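Local coordinates for protein dehydroquinate synthase (Thermus thermophilus, PDB 1UJN) that probably converts 3-deoxy-D-arabino-heptulosonate 7-phosphate into 3-dehydroquinate with release of phosphate, using NAD and a divalent cobalt or zinc ion, in the second step of chorismate biosynthesis, at residues A259-A264 with L309-P314. Sequence-based numbering, arbitrary orientation.
Sequences ALLGRA and LHWVVP
Gly262, Leu261 and Ala259 meet Val313, Trp311 and Pro314 in a buried contact, apolar in its side chains, of a helix against a hairpin in the largely helical C-terminal part of dehydroquinate synthase. The C-terminal end of helix 247-264 lies across strand 311-314, which pairs antiparallel with strand 319-323; the two axes come within 6.6 Å at an angle of 68°. Such closeness depends on Gly262. Its CA lies 3.5 Å from Val313 CG1, tighter than usual for two carbons, and 3.7 Å from Pro314 O; with no side chain, the glycine leaves room for that carbonyl oxygen. Val313 suits the facing position because its beta-branch is compact: CG1, set anti to the backbone N (chi1 -178°), reaches the bare helix backbone, touching the CA of Gly262 and also its N at 3.6 Å. Beside the glycine, Leu261 extends a longer, branched side chain toward the strand. Its CD1 approaches Trp311 CE3 obliquely at 4.0 Å, on the six-membered ring, and the two side chains cross at about a right angle. Trp311, broad enough to span several elements, also meets the ring of Tyr257 and touches Leu330, while Leu261 reaches Leu329 and Ala333; both thus join the helix and hairpin to helix 327-342. At the other end of the contact, the CG of Pro314 comes 4.2 Å from the N of Ala259, whose small methyl turns away from the strand to meet Leu271. No hydrogen bond links the two segments: the helix keeps its own, as from Arg263 N to Ala259 O, and Trp311 and Val313 make backbone hydrogen bonds with Arg323 and Val321 of strand 319-323. Cohesion between them therefore rests on shape and apolar burial, and the glycine probably allows the strand to settle this close.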
ATOM      1  N   ALA A 259      24.448  -0.706 -26.505  1.00 22.40           N
ATOM      2  CA  ALA A 259      25.262  -1.499 -27.411  1.00 23.58           C
ATOM      3  C   ALA A 259      26.569  -0.773 -27.728  1.00 24.63           C
ATOM      4  O   ALA A 259      27.626  -1.399 -27.816  1.00 25.99           O
ATOM      5  CB  ALA A 259      24.490  -1.782 -28.696  1.00 25.49           C
ATOM      6  N   LEU A 260      26.503   0.547 -27.896  1.00 24.14           N
ATOM      7  CA  LEU A 260      27.705   1.322 -28.197  1.00 26.34           C
ATOM      8  C   LEU A 260      28.645   1.373 -26.990  1.00 26.98           C
ATOM      9  O   LEU A 260      29.869   1.364 -27.144  1.00 26.86           O
ATOM     10  CB  LEU A 260      27.326   2.735 -28.659  1.00 24.40           C
ATOM     11  CG  LEU A 260      26.632   2.722 -30.027  1.00 26.14           C
ATOM     12  CD1 LEU A 260      25.993   4.075 -30.309  1.00 25.25           C
ATOM     13  CD2 LEU A 260      27.652   2.355 -31.116  1.00 28.66           C
ATOM     14  N   LEU A 261      28.078   1.421 -25.791  1.00 26.70           N
ATOM     15  CA  LEU A 261      28.893   1.427 -24.580  1.00 29.15           C
ATOM     16  C   LEU A 261      29.613   0.083 -24.483  1.00 29.45           C
ATOM     17  O   LEU A 261      30.797   0.014 -24.137  1.00 30.11           O
ATOM     18  CB  LEU A 261      28.017   1.620 -23.343  1.00 30.73           C
ATOM     19  CG  LEU A 261      27.282   2.955 -23.221  1.00 29.90           C
ATOM     20  CD1 LEU A 261      26.358   2.924 -22.021  1.00 32.80           C
ATOM     21  CD2 LEU A 261      28.296   4.084 -23.096  1.00 35.27           C
ATOM     22  N   GLY A 262      28.888  -0.987 -24.793  1.00 28.25           N
ATOM     23  CA  GLY A 262      29.471  -2.315 -24.739  1.00 28.29           C
ATOM     24  C   GLY A 262      30.611  -2.466 -25.728  1.00 29.95           C
ATOM     25  O   GLY A 262      31.644  -3.059 -25.415  1.00 29.77           O
ATOM     26  N   ARG A 263      30.430  -1.921 -26.925  1.00 29.85           N
ATOM     27  CA  ARG A 263      31.456  -2.008 -27.956  1.00 32.78           C
ATOM     28  C   ARG A 263      32.728  -1.294 -27.511  1.00 34.02           C
ATOM     29  O   ARG A 263      33.833  -1.817 -27.673  1.00 33.37           O
ATOM     30  CB  ARG A 263      30.950  -1.389 -29.258  1.00 35.35           C
ATOM     31  CG  ARG A 263      31.852  -1.641 -30.455  1.00 39.61           C
ATOM     32  CD  ARG A 263      31.374  -0.868 -31.674  1.00 42.23           C
ATOM     33  NE  ARG A 263      31.513   0.576 -31.492  1.00 45.65           N
ATOM     34  CZ  ARG A 263      31.111   1.487 -32.377  1.00 46.08           C
ATOM     35  NH1 ARG A 263      30.538   1.111 -33.515  1.00 47.55           N
ATOM     36  NH2 ARG A 263      31.284   2.777 -32.122  1.00 45.23           N
ATOM     37  N   ALA A 264      32.562  -0.103 -26.945  1.00 34.05           N
ATOM     38  CA  ALA A 264      33.691   0.692 -26.479  1.00 35.37           C
ATOM     39  C   ALA A 264      34.469  -0.000 -25.363  1.00 36.70           C
ATOM     40  O   ALA A 264      35.672   0.225 -25.208  1.00 35.84           O
ATOM     41  CB  ALA A 264      33.205   2.047 -26.001  1.00 33.88           C
ATOM     42  N   LEU A 309      26.176   7.540 -11.152  1.00 61.59           N
ATOM     43  CA  LEU A 309      25.249   6.750 -11.954  1.00 60.22           C
ATOM     44  C   LEU A 309      25.869   5.428 -12.409  1.00 58.43           C
ATOM     45  O   LEU A 309      27.056   5.322 -12.689  1.00 58.12           O
ATOM     46  CB  LEU A 309      24.824   7.575 -13.173  1.00 61.20           C
ATOM     47  CG  LEU A 309      25.987   8.335 -13.816  1.00 61.47           C
ATOM     48  CD1 LEU A 309      27.006   7.399 -14.472  1.00 61.62           C
ATOM     49  CD2 LEU A 309      25.527   9.300 -14.912  1.00 61.95           C
ATOM     50  N   HIS A 310      25.021   4.384 -12.430  1.00 55.92           N
ATOM     51  CA  HIS A 310      25.476   3.095 -12.938  1.00 54.17           C
ATOM     52  C   HIS A 310      24.723   2.713 -14.214  1.00 51.12           C
ATOM     53  O   HIS A 310      23.512   2.858 -14.321  1.00 50.93           O
ATOM     54  CB  HIS A 310      25.243   2.036 -11.857  1.00 55.65           C
ATOM     55  CG  HIS A 310      26.377   2.059 -10.863  1.00 57.94           C
ATOM     56  ND1 HIS A 310      26.727   3.165 -10.160  1.00 58.16           N
ATOM     57  CD2 HIS A 310      27.163   0.988 -10.422  1.00 58.32           C
ATOM     58  CE1 HIS A 310      27.693   2.766  -9.310  1.00 58.39           C
ATOM     59  NE2 HIS A 310      27.975   1.468  -9.444  1.00 59.19           N
ATOM     60  N   TRP A 311      25.423   2.211 -15.226  1.00 47.15           N
ATOM     61  CA  TRP A 311      24.790   1.823 -16.479  1.00 42.27           C
ATOM     62  C   TRP A 311      24.820   0.315 -16.667  1.00 39.71           C
ATOM     63  O   TRP A 311      25.777  -0.347 -16.262  1.00 39.06           O
ATOM     64  CB  TRP A 311      25.514   2.450 -17.671  1.00 42.11           C
ATOM     65  CG  TRP A 311      25.645   3.934 -17.638  1.00 40.78           C
ATOM     66  CD1 TRP A 311      26.510   4.668 -16.876  1.00 40.08           C
ATOM     67  CD2 TRP A 311      24.913   4.871 -18.432  1.00 40.11           C
ATOM     68  NE1 TRP A 311      26.365   6.008 -17.153  1.00 40.22           N
ATOM     69  CE2 TRP A 311      25.390   6.160 -18.104  1.00 39.97           C
ATOM     70  CE3 TRP A 311      23.898   4.748 -19.391  1.00 39.61           C
ATOM     71  CZ2 TRP A 311      24.888   7.319 -18.703  1.00 39.50           C
ATOM     72  CZ3 TRP A 311      23.399   5.899 -19.987  1.00 38.74           C
ATOM     73  CH2 TRP A 311      23.896   7.170 -19.640  1.00 39.10           C
ATOM     74  N   VAL A 312      23.774  -0.227 -17.284  1.00 36.10           N
ATOM     75  CA  VAL A 312      23.728  -1.654 -17.571  1.00 34.11           C
ATOM     76  C   VAL A 312      24.367  -1.770 -18.951  1.00 32.57           C
ATOM     77  O   VAL A 312      23.806  -1.302 -19.946  1.00 28.88           O
ATOM     78  CB  VAL A 312      22.280  -2.196 -17.637  1.00 34.24           C
ATOM     79  CG1 VAL A 312      22.299  -3.668 -18.007  1.00 33.70           C
ATOM     80  CG2 VAL A 312      21.585  -2.003 -16.296  1.00 35.46           C
ATOM     81  N   VAL A 313      25.549  -2.372 -19.000  1.00 30.42           N
ATOM     82  CA  VAL A 313      26.287  -2.526 -20.249  1.00 30.64           C
ATOM     83  C   VAL A 313      26.290  -3.969 -20.734  1.00 30.89           C
ATOM     84  O   VAL A 313      26.736  -4.867 -20.023  1.00 30.89           O
ATOM     85  CB  VAL A 313      27.763  -2.076 -20.081  1.00 31.94           C
ATOM     86  CG1 VAL A 313      28.504  -2.190 -21.408  1.00 31.11           C
ATOM     87  CG2 VAL A 313      27.820  -0.648 -19.563  1.00 31.84           C
ATOM     88  N   PRO A 314      25.786  -4.209 -21.954  1.00 30.24           N
ATOM     89  CA  PRO A 314      25.750  -5.562 -22.512  1.00 31.13           C
ATOM     90  C   PRO A 314      27.054  -5.852 -23.259  1.00 31.16           C
ATOM     91  O   PRO A 314      27.308  -5.279 -24.317  1.00 29.44           O
ATOM     92  CB  PRO A 314      24.552  -5.506 -23.447  1.00 30.78           C
ATOM     93  CG  PRO A 314      24.675  -4.123 -24.019  1.00 29.96           C
ATOM     94  CD  PRO A 314      25.020  -3.273 -22.802  1.00 31.99           C
TER